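Side-chain contacts in Peptide/nickel transport system substrate-binding protein (Listeria monocytogenes serotype 1/2a, PDB 5KZT), which binds a peptide in the cleft between its two lobes and probably serves peptide transport, as a substrate-binding protein of solute-binding family 5: residues I25-A28 with K32-D35; D34-L39 with G516-Y521; A111-L116 with S423-D428; K172-T175 with K180-Q183. All coordinates share one frame; numbering follows the deposited sequence.

Interaction 1: I25-A28 with K32-D35; sequences IPSA and KADD
At the N-cap of helix 36-45, the pyrrolidine ring of P26 packs against the carboxylate of D35, across the loop that leads from strand 16-21. The ring presents its CB-CG-CD side: P26 CD lies 3.2 Å from D35 OD2, and P26 CB lies 3.6 Å from D35 OD1, so carbons of the proline meet both carboxylate oxygens. This is van der Waals contact, since the proline offers no donor; D35 OD2 accepts the backbone N-H of G38 and, weakly, that of V37. With CG placed between the backbone N and the carbonyl carbon (chi1 72°), the D35 carboxylate is turned to face P26 and the helix start together. On the other flank, S27 OG sits beside the methyl of A33, 3.7 Å from A33 CB. It is 3.6 Å from A33 N, but no hydrogen bond crosses here; OG instead accepts from D29 N, two residues on. S27 O is buried with no partner in the model. The result combines an ST turn at S27 with an aspartate N-cap at the start of helix 36-45.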
loop_
_atom_site.group_PDB
_atom_site.type_symbol
_atom_site.label_atom_id
_atom_site.label_comp_id
_atom_site.label_asym_id
_atom_site.label_seq_id
_atom_site.Cartn_x
_atom_site.Cartn_y
_atom_site.Cartn_z
ATOM N N ILE A 25 9.479 -3.312 -9.921
ATOM C CA ILE A 25 8.260 -3.979 -9.453
ATOM C C ILE A 25 8.588 -5.110 -8.478
ATOM O O ILE A 25 9.294 -6.038 -8.850
ATOM C CB ILE A 25 7.459 -4.565 -10.635
ATOM C CG1 ILE A 25 7.005 -3.453 -11.582
ATOM C CG2 ILE A 25 6.249 -5.355 -10.141
ATOM C CD1 ILE A 25 6.550 -3.981 -12.932
ATOM N N PRO A 26 8.067 -5.054 -7.229
ATOM C CA PRO A 26 8.361 -6.144 -6.296
ATOM C C PRO A 26 7.578 -7.414 -6.585
ATOM O O PRO A 26 8.125 -8.519 -6.420
ATOM C CB PRO A 26 7.970 -5.553 -4.924
ATOM C CG PRO A 26 8.053 -4.079 -5.142
ATOM C CD PRO A 26 7.450 -3.936 -6.503
ATOM N N SER A 27 6.333 -7.253 -7.031
ATOM C CA SER A 27 5.463 -8.387 -7.358
ATOM C C SER A 27 4.386 -7.924 -8.299
ATOM O O SER A 27 3.857 -6.830 -8.134
ATOM C CB SER A 27 4.797 -8.940 -6.095
ATOM O OG SER A 27 3.827 -9.932 -6.394
ATOM N N ALA A 28 4.041 -8.772 -9.266
ATOM C CA ALA A 28 2.861 -8.535 -10.078
ATOM C C ALA A 28 1.886 -9.702 -9.980
ATOM O O ALA A 28 1.064 -9.894 -10.862
ATOM C CB ALA A 28 3.255 -8.281 -11.520
ATOM N N LYS A 32 -0.471 -12.108 -4.228
ATOM C CA LYS A 32 0.644 -11.972 -3.306
ATOM C C LYS A 32 1.149 -10.534 -3.166
ATOM O O LYS A 32 1.716 -10.194 -2.119
ATOM C CB LYS A 32 1.798 -12.892 -3.713
ATOM C CG LYS A 32 1.463 -14.367 -3.694
ATOM C CD LYS A 32 2.691 -15.197 -4.031
ATOM C CE LYS A 32 2.328 -16.654 -4.106
ATOM N NZ LYS A 32 3.490 -17.466 -4.521
ATOM N N ALA A 33 0.977 -9.709 -4.205
ATOM C CA ALA A 33 1.428 -8.318 -4.183
ATOM C C ALA A 33 0.802 -7.550 -3.021
ATOM O O ALA A 33 -0.410 -7.643 -2.773
ATOM C CB ALA A 33 1.103 -7.610 -5.496
ATOM N N ASP A 34 1.640 -6.805 -2.308
ATOM C CA ASP A 34 1.170 -5.941 -1.222
ATOM C C ASP A 34 1.783 -4.544 -1.222
ATOM O O ASP A 34 1.660 -3.818 -0.239
ATOM C CB ASP A 34 1.408 -6.611 0.141
ATOM C CG ASP A 34 2.877 -6.829 0.463
ATOM O OD1 ASP A 34 3.790 -6.263 -0.191
ATOM O OD2 ASP A 34 3.114 -7.601 1.427
ATOM N N ASP A 35 2.355 -4.141 -2.343
ATOM C CA ASP A 35 3.049 -2.867 -2.434
ATOM C C ASP A 35 2.438 -1.962 -3.477
ATOM O O ASP A 35 1.779 -2.415 -4.414
ATOM C CB ASP A 35 4.498 -3.113 -2.795
ATOM C CG ASP A 35 4.650 -3.552 -4.212
ATOM O OD1 ASP A 35 4.436 -4.762 -4.493
ATOM O OD2 ASP A 35 4.912 -2.676 -5.067
#

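Interaction 2: D34-L39 with G516-Y521; sequences DDQVGL and GPDYTY
The first turn of helix 36-45 meets the loop that enters strand 519-520, with L39 and P517 nearest at 5.4 Å between their CA atoms. The proline ring lies by the carbonyl of L39: P517 CB is 3.5 Å from L39 O, and P517 CG is 4.4 Å from L39 CB, an apolar contact. Beside it a water joins the Q36 carbonyl to the D518 carboxylate, donating to Q36 O at 2.7 Å and to D518 OD1 at 2.7 Å, which leaves the second carboxylate oxygen to face the glutamine. Q36 NE2 stands 3.0 Å from D518 OD2, with amide and carboxylate planes 54° apart. Beyond CG the Q36 chain is extended, which carries the amide out to D518, while Q36 OE1 is hydrogen-bonded to the backbone of the bound peptide. At the helix start, G38 N points almost straight at D35 OD2 (2.8 Å, N-H...O angle 173°), arriving on the syn side but 35° out of the carboxylate plane; the bond from V37 N to the same oxygen is weak. N40, on the next turn, takes the N-H of Y519. A capped helix N terminus lining the peptide site, held against the C-terminal part of the chain, is the motif here.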
loop_
_atom_site.group_PDB
_atom_site.type_symbol
_atom_site.label_atom_id
_atom_site.label_comp_id
_atom_site.label_asym_id
_atom_site.label_seq_id
_atom_site.Cartn_x
_atom_site.Cartn_y
_atom_site.Cartn_z
ATOM N N ASP A 34 1.640 -6.805 -2.308
ATOM C CA ASP A 34 1.170 -5.941 -1.222
ATOM C C ASP A 34 1.783 -4.544 -1.222
ATOM O O ASP A 34 1.660 -3.818 -0.239
ATOM C CB ASP A 34 1.408 -6.611 0.141
ATOM C CG ASP A 34 2.877 -6.829 0.463
ATOM O OD1 ASP A 34 3.790 -6.263 -0.191
ATOM O OD2 ASP A 34 3.114 -7.601 1.427
ATOM N N ASP A 35 2.355 -4.141 -2.343
ATOM C CA ASP A 35 3.049 -2.867 -2.434
ATOM C C ASP A 35 2.438 -1.962 -3.477
ATOM O O ASP A 35 1.779 -2.415 -4.414
ATOM C CB ASP A 35 4.498 -3.113 -2.795
ATOM C CG ASP A 35 4.650 -3.552 -4.212
ATOM O OD1 ASP A 35 4.436 -4.762 -4.493
ATOM O OD2 ASP A 35 4.912 -2.676 -5.067
ATOM N N GLN A 36 2.681 -0.664 -3.329
ATOM C CA GLN A 36 1.991 0.296 -4.176
ATOM C C GLN A 36 2.392 0.199 -5.655
ATOM O O GLN A 36 1.572 0.501 -6.526
ATOM C CB GLN A 36 2.166 1.722 -3.659
ATOM C CG GLN A 36 3.491 2.385 -3.939
ATOM C CD GLN A 36 3.517 3.843 -3.460
ATOM O OE1 GLN A 36 4.389 4.226 -2.697
ATOM N NE2 GLN A 36 2.546 4.647 -3.897
ATOM N N VAL A 37 3.619 -0.244 -5.933
ATOM C CA VAL A 37 4.112 -0.309 -7.322
ATOM C C VAL A 37 3.441 -1.453 -8.074
ATOM O O VAL A 37 2.832 -1.247 -9.137
ATOM C CB VAL A 37 5.649 -0.436 -7.390
ATOM C CG1 VAL A 37 6.143 -0.697 -8.815
ATOM C CG2 VAL A 37 6.292 0.820 -6.832
ATOM N N GLY A 38 3.531 -2.642 -7.496
ATOM C CA GLY A 38 2.906 -3.813 -8.044
ATOM C C GLY A 38 1.384 -3.778 -8.075
ATOM O O GLY A 38 0.776 -4.240 -9.032
ATOM N N LEU A 39 0.758 -3.236 -7.035
ATOM C CA LEU A 39 -0.719 -3.164 -7.011
ATOM C C LEU A 39 -1.240 -2.194 -8.055
ATOM O O LEU A 39 -2.315 -2.402 -8.622
ATOM C CB LEU A 39 -1.240 -2.778 -5.631
ATOM C CG LEU A 39 -1.052 -3.915 -4.617
ATOM C CD1 LEU A 39 -1.254 -3.370 -3.224
ATOM C CD2 LEU A 39 -1.975 -5.087 -4.848
ATOM N N GLY A 516 -6.808 2.039 -2.230
ATOM C CA GLY A 516 -6.499 0.957 -3.159
ATOM C C GLY A 516 -5.379 1.320 -4.132
ATOM O O GLY A 516 -4.671 2.312 -3.922
ATOM N N PRO A 517 -5.198 0.518 -5.209
ATOM C CA PRO A 517 -4.191 0.846 -6.230
ATOM C C PRO A 517 -4.239 2.321 -6.646
ATOM O O PRO A 517 -5.324 2.872 -6.833
ATOM C CB PRO A 517 -4.580 -0.050 -7.405
ATOM C CG PRO A 517 -5.236 -1.242 -6.766
ATOM C CD PRO A 517 -5.915 -0.737 -5.517
ATOM N N ASP A 518 -3.075 2.944 -6.781
ATOM C CA ASP A 518 -2.983 4.409 -6.827
ATOM C C ASP A 518 -3.692 5.098 -8.012
ATOM O O ASP A 518 -4.331 6.138 -7.829
ATOM C CB ASP A 518 -1.523 4.838 -6.771
ATOM C CG ASP A 518 -0.933 4.724 -5.357
ATOM O OD1 ASP A 518 -1.247 3.767 -4.609
ATOM O OD2 ASP A 518 -0.130 5.595 -4.986
ATOM N N TYR A 519 -3.572 4.518 -9.196
ATOM C CA TYR A 519 -4.118 5.117 -10.414
ATOM C C TYR A 519 -4.957 4.144 -11.211
ATOM O O TYR A 519 -4.810 2.921 -11.089
ATOM C CB TYR A 519 -2.994 5.670 -11.296
ATOM C CG TYR A 519 -2.282 6.836 -10.671
ATOM C CD1 TYR A 519 -1.191 6.646 -9.825
ATOM C CD2 TYR A 519 -2.712 8.148 -10.908
ATOM C CE1 TYR A 519 -0.532 7.730 -9.247
ATOM C CE2 TYR A 519 -2.076 9.233 -10.306
ATOM C CZ TYR A 519 -0.991 9.020 -9.484
ATOM O OH TYR A 519 -0.341 10.111 -8.911
ATOM N N THR A 520 -5.859 4.703 -12.011
ATOM C CA THR A 520 -6.581 3.942 -13.024
ATOM C C THR A 520 -6.414 4.713 -14.323
ATOM O O THR A 520 -6.948 5.822 -14.459
ATOM C CB THR A 520 -8.059 3.778 -12.672
ATOM O OG1 THR A 520 -8.173 3.088 -11.414
ATOM C CG2 THR A 520 -8.793 2.980 -13.772
ATOM N N TYR A 521 -5.652 4.139 -15.255
ATOM C CA TYR A 521 -5.372 4.782 -16.534
ATOM C C TYR A 521 -6.423 4.500 -17.601
ATOM O O TYR A 521 -6.307 5.039 -18.712
ATOM C CB TYR A 521 -4.015 4.339 -17.087
ATOM C CG TYR A 521 -2.861 4.499 -16.134
ATOM C CD1 TYR A 521 -2.684 5.681 -15.386
ATOM C CD2 TYR A 521 -1.933 3.496 -15.988
ATOM C CE1 TYR A 521 -1.612 5.829 -14.512
ATOM C CE2 TYR A 521 -0.849 3.635 -15.120
ATOM C CZ TYR A 521 -0.694 4.795 -14.381
ATOM O OH TYR A 521 0.376 4.884 -13.510
HETATM O O HOH W 1 -0.879 1.341 -5.772
#

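Interaction 3: A111-L116 with S423-D428; sequences ATYSYL and SGWGPD
Y113 lays its hydroxyl end against the benzo ring of W425, with Y113 OH 3.4 Å from W425 CH2 and Y113 CZ 3.9 Å from the same carbon. The approach is oblique to both rings, so this is packing of a phenol end on an indole corner and not a stack. The contact spans the peptide-binding cleft of a two-lobed solute-binding protein of the PBP type: the loop 111-116 belongs to one lobe, strand 420-425 and the residues after it to the other, and the side chains reach toward each other from opposite directions. W425, with CG anti to its backbone N (chi1 -169°), projects from the end of the strand toward loop 111-116. Y115 also reaches it, its OH 3.9 Å from W425 CZ2, so both hydroxyls approach the CZ2-CH2 side of the indole, obliquely to its plane. W425 also packs on the backbone of the bound peptide, which hydrogen-bonds both Y113 OH and D428 OD1; the tyrosine and aspartate are thus paired with each other and with the ligand. F163 meets Y113, and F435 meets W425, edge to face. The phenol and carboxylate planes stand 74° apart, and a bond joins them: Y113 OH donates to D428 OD2 at 2.7 Å, reaching that oxygen on its syn side, 33° out of the carboxylate plane.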
loop_
_atom_site.group_PDB
_atom_site.type_symbol
_atom_site.label_atom_id
_atom_site.label_comp_id
_atom_site.label_asym_id
_atom_site.label_seq_id
_atom_site.Cartn_x
_atom_site.Cartn_y
_atom_site.Cartn_z
ATOM N N ALA A 111 0.003 -15.627 1.399
ATOM C CA ALA A 111 -0.274 -14.297 0.861
ATOM C C ALA A 111 -0.414 -13.348 2.025
ATOM O O ALA A 111 -1.216 -13.607 2.929
ATOM C CB ALA A 111 -1.551 -14.305 0.055
ATOM N N THR A 112 0.332 -12.241 2.009
ATOM C CA THR A 112 0.310 -11.337 3.152
ATOM C C THR A 112 -1.056 -10.705 3.369
ATOM O O THR A 112 -1.378 -10.363 4.508
ATOM C CB THR A 112 1.358 -10.219 3.059
ATOM O OG1 THR A 112 1.150 -9.464 1.859
ATOM C CG2 THR A 112 2.769 -10.784 3.098
ATOM N N TYR A 113 -1.866 -10.567 2.309
ATOM C CA TYR A 113 -3.197 -9.964 2.433
ATOM C C TYR A 113 -4.297 -10.992 2.718
ATOM O O TYR A 113 -5.488 -10.680 2.655
ATOM C CB TYR A 113 -3.529 -9.179 1.169
ATOM C CG TYR A 113 -3.160 -7.714 1.168
ATOM C CD1 TYR A 113 -3.568 -6.865 2.197
ATOM C CD2 TYR A 113 -2.480 -7.160 0.091
ATOM C CE1 TYR A 113 -3.304 -5.515 2.152
ATOM C CE2 TYR A 113 -2.192 -5.817 0.049
ATOM C CZ TYR A 113 -2.604 -4.991 1.078
ATOM O OH TYR A 113 -2.348 -3.628 1.009
ATOM N N SER A 114 -3.918 -12.216 3.070
ATOM C CA SER A 114 -4.926 -13.228 3.389
ATOM C C SER A 114 -5.893 -12.768 4.500
ATOM O O SER A 114 -7.053 -13.180 4.516
ATOM C CB SER A 114 -4.270 -14.553 3.756
ATOM O OG SER A 114 -3.579 -14.437 4.973
ATOM N N TYR A 115 -5.420 -11.899 5.401
ATOM C CA TYR A 115 -6.240 -11.375 6.497
ATOM C C TYR A 115 -7.468 -10.550 6.035
ATOM O O TYR A 115 -8.452 -10.479 6.753
ATOM C CB TYR A 115 -5.388 -10.584 7.495
ATOM C CG TYR A 115 -4.852 -9.250 7.010
ATOM C CD1 TYR A 115 -5.585 -8.073 7.190
ATOM C CD2 TYR A 115 -3.602 -9.150 6.409
ATOM C CE1 TYR A 115 -5.091 -6.847 6.748
ATOM C CE2 TYR A 115 -3.082 -7.927 6.008
ATOM C CZ TYR A 115 -3.844 -6.777 6.168
ATOM O OH TYR A 115 -3.356 -5.558 5.774
ATOM N N LEU A 116 -7.426 -9.975 4.835
ATOM C CA LEU A 116 -8.578 -9.243 4.305
ATOM C C LEU A 116 -9.783 -10.158 4.122
ATOM O O LEU A 116 -10.936 -9.706 4.160
ATOM C CB LEU A 116 -8.250 -8.587 2.961
ATOM C CG LEU A 116 -7.211 -7.465 2.971
ATOM C CD1 LEU A 116 -6.987 -6.956 1.566
ATOM C CD2 LEU A 116 -7.619 -6.335 3.892
ATOM N N SER A 423 9.036 3.028 6.894
ATOM C CA SER A 423 7.993 2.340 6.122
ATOM C C SER A 423 6.807 3.223 5.915
ATOM O O SER A 423 6.680 4.250 6.544
ATOM C CB SER A 423 7.590 1.064 6.812
ATOM O OG SER A 423 8.764 0.309 7.148
ATOM N N GLY A 424 5.943 2.834 4.996
ATOM C CA GLY A 424 4.728 3.597 4.761
ATOM C C GLY A 424 3.562 2.717 4.433
ATOM O O GLY A 424 3.739 1.621 3.875
ATOM N N TRP A 425 2.368 3.213 4.763
ATOM C CA TRP A 425 1.146 2.524 4.441
ATOM C C TRP A 425 0.166 3.480 3.835
ATOM O O TRP A 425 -0.081 4.554 4.393
ATOM C CB TRP A 425 0.547 1.881 5.686
ATOM C CG TRP A 425 -0.564 0.943 5.387
ATOM C CD1 TRP A 425 -1.901 1.170 5.558
ATOM C CD2 TRP A 425 -0.443 -0.378 4.889
ATOM N NE1 TRP A 425 -2.624 0.066 5.186
ATOM C CE2 TRP A 425 -1.756 -0.907 4.780
ATOM C CE3 TRP A 425 0.645 -1.181 4.529
ATOM C CZ2 TRP A 425 -2.009 -2.206 4.321
ATOM C CZ3 TRP A 425 0.400 -2.468 4.064
ATOM C CH2 TRP A 425 -0.920 -2.970 3.972
ATOM N N GLY A 426 -0.401 3.062 2.711
ATOM C CA GLY A 426 -1.527 3.727 2.074
ATOM C C GLY A 426 -2.776 2.889 2.269
ATOM O O GLY A 426 -2.707 1.647 2.305
ATOM N N PRO A 427 -3.936 3.539 2.387
ATOM C CA PRO A 427 -5.153 2.812 2.733
ATOM C C PRO A 427 -5.677 1.950 1.593
ATOM O O PRO A 427 -5.598 2.356 0.442
ATOM C CB PRO A 427 -6.134 3.926 3.059
ATOM C CG PRO A 427 -5.681 5.063 2.192
ATOM C CD PRO A 427 -4.191 4.974 2.168
ATOM N N ASP A 428 -6.243 0.797 1.931
ATOM C CA ASP A 428 -6.891 -0.087 0.945
ATOM C C ASP A 428 -8.412 0.056 0.909
ATOM O O ASP A 428 -9.038 -0.464 -0.004
ATOM C CB ASP A 428 -6.516 -1.538 1.236
ATOM C CG ASP A 428 -5.016 -1.741 1.279
ATOM O OD1 ASP A 428 -4.301 -1.049 0.530
ATOM O OD2 ASP A 428 -4.539 -2.550 2.091
#

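Interaction 4: K172-T175 with K180-Q183; sequences KFVT and KYAQ
The Y181 ring has V174 CG2 over one face and A182 CB over the opposite face, each 3.7 Å above the ring plane and set toward the rim, while F173 CE2 lies at its edge. The valine methyl makes a CH-pi contact, with V174 CG2 3.9 Å from the ring centroid and 18° off the normal. V174 CG1 also touches, 4.1 Å from Y181 CG, so both branches rest on the tyrosine: CG1, anti to the backbone N (chi1 175°), meets its CB end, and CG2 meets the CE1-CZ end. F173 behaves differently. Its CE2 is 4.0 Å from Y181 CE1, each of these atoms lying near the plane of the other ring, so the two aromatics meet edge to edge without overlapping. No hydrogen bond crosses the contact, and the fit rests on carbon packing alone.

The tyrosine owes its position to a type II beta turn from K180 to Q183, closed by Q183 N to K180 O at 3.1 Å. Y181 and A182 are its two central residues, and a negative phi at Y181 followed by a positive one at A182 fits type II. With CG anti to its backbone N, Y181 extends its ring from the turn toward the helix. Helix 171-177 thus leans on the turn that follows it. Helix 94-105 packs beside the pair: R103 touches both V174 and Y181, and Y99 touches V174; L189, from the loop leading to strand 194-197, packs on F173.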
loop_
_atom_site.group_PDB
_atom_site.type_symbol
_atom_site.label_atom_id
_atom_site.label_comp_id
_atom_site.label_asym_id
_atom_site.label_seq_id
_atom_site.Cartn_x
_atom_site.Cartn_y
_atom_site.Cartn_z
ATOM N N LYS A 172 -6.108 -22.655 -14.822
ATOM C CA LYS A 172 -5.347 -23.422 -15.798
ATOM C C LYS A 172 -4.009 -22.755 -16.123
ATOM O O LYS A 172 -2.957 -23.396 -16.155
ATOM C CB LYS A 172 -6.173 -23.622 -17.069
ATOM C CG LYS A 172 -5.621 -24.682 -18.000
ATOM C CD LYS A 172 -6.667 -25.167 -19.012
ATOM C CE LYS A 172 -7.068 -24.064 -19.992
ATOM N NZ LYS A 172 -7.332 -24.589 -21.369
ATOM N N PHE A 173 -4.053 -21.468 -16.363
ATOM C CA PHE A 173 -2.850 -20.719 -16.675
ATOM C C PHE A 173 -1.872 -20.630 -15.490
ATOM O O PHE A 173 -0.666 -20.852 -15.665
ATOM C CB PHE A 173 -3.222 -19.322 -17.148
ATOM C CG PHE A 173 -2.044 -18.501 -17.570
ATOM C CD1 PHE A 173 -1.584 -18.542 -18.877
ATOM C CD2 PHE A 173 -1.405 -17.664 -16.663
ATOM C CE1 PHE A 173 -0.498 -17.770 -19.284
ATOM C CE2 PHE A 173 -0.313 -16.884 -17.053
ATOM C CZ PHE A 173 0.137 -16.933 -18.372
ATOM N N VAL A 174 -2.388 -20.300 -14.304
ATOM C CA VAL A 174 -1.567 -20.191 -13.101
ATOM C C VAL A 174 -0.882 -21.518 -12.817
ATOM O O VAL A 174 0.321 -21.548 -12.530
ATOM C CB VAL A 174 -2.370 -19.711 -11.856
ATOM C CG1 VAL A 174 -1.510 -19.735 -10.596
ATOM C CG2 VAL A 174 -2.872 -18.282 -12.052
ATOM N N THR A 175 -1.650 -22.605 -12.910
ATOM C CA THR A 175 -1.118 -23.948 -12.670
ATOM C C THR A 175 -0.010 -24.316 -13.669
ATOM O O THR A 175 1.055 -24.771 -13.262
ATOM C CB THR A 175 -2.232 -25.016 -12.687
ATOM O OG1 THR A 175 -3.228 -24.681 -11.717
ATOM C CG2 THR A 175 -1.665 -26.400 -12.376
ATOM N N LYS A 180 7.069 -20.095 -11.820
ATOM C CA LYS A 180 7.336 -18.915 -12.654
ATOM C C LYS A 180 6.101 -18.006 -12.879
ATOM O O LYS A 180 6.206 -16.964 -13.531
ATOM C CB LYS A 180 7.963 -19.326 -13.991
ATOM C CG LYS A 180 9.372 -19.923 -13.881
ATOM C CD LYS A 180 10.440 -18.941 -13.378
ATOM C CE LYS A 180 10.761 -17.806 -14.367
ATOM N NZ LYS A 180 11.190 -16.528 -13.710
ATOM N N TYR A 181 4.939 -18.374 -12.330
ATOM C CA TYR A 181 3.739 -17.552 -12.513
ATOM C C TYR A 181 3.990 -16.103 -12.081
ATOM O O TYR A 181 4.507 -15.860 -10.992
ATOM C CB TYR A 181 2.527 -18.105 -11.755
ATOM C CG TYR A 181 1.376 -17.122 -11.841
ATOM C CD1 TYR A 181 0.783 -16.841 -13.072
ATOM C CD2 TYR A 181 0.946 -16.405 -10.728
ATOM C CE1 TYR A 181 -0.233 -15.917 -13.193
ATOM C CE2 TYR A 181 -0.086 -15.479 -10.837
ATOM C CZ TYR A 181 -0.666 -15.243 -12.074
ATOM O OH TYR A 181 -1.658 -14.314 -12.217
ATOM N N ALA A 182 3.627 -15.157 -12.947
ATOM C CA ALA A 182 3.784 -13.705 -12.705
ATOM C C ALA A 182 5.218 -13.211 -12.462
ATOM O O ALA A 182 5.429 -12.117 -11.944
ATOM C CB ALA A 182 2.855 -13.247 -11.586
ATOM N N GLN A 183 6.213 -13.984 -12.870
ATOM C CA GLN A 183 7.604 -13.566 -12.687
ATOM C C GLN A 183 8.057 -12.646 -13.804
ATOM O O GLN A 183 9.116 -12.048 -13.706
ATOM C CB GLN A 183 8.514 -14.783 -12.569
ATOM C CG GLN A 183 8.246 -15.632 -11.322
ATOM C CD GLN A 183 8.543 -14.932 -10.000
ATOM O OE1 GLN A 183 7.963 -15.265 -8.976
ATOM N NE2 GLN A 183 9.472 -13.991 -10.007
#

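From the N terminus, interaction 1 closes a short loop between strand 16-21 and helix 36-45, and shares D34 and D35 with interaction 2, which begins where it ends. Interaction 2 then closes a loop of almost five hundred residues, joining the start of that helix to strand 519-520. Interaction 3 nests inside it and bridges the two lobes; interaction 4, a local closure after helix 171-177, nests inside interaction 3. None cross. Direct contacts link them: D34 OD2 to T112 OG1, a probable hydrogen bond, joins interactions 1 and 2 to 3, G516 N probably bonds P427 O, and A28 O packs on A182 CB. Interaction 4 touches neither 2 nor 3.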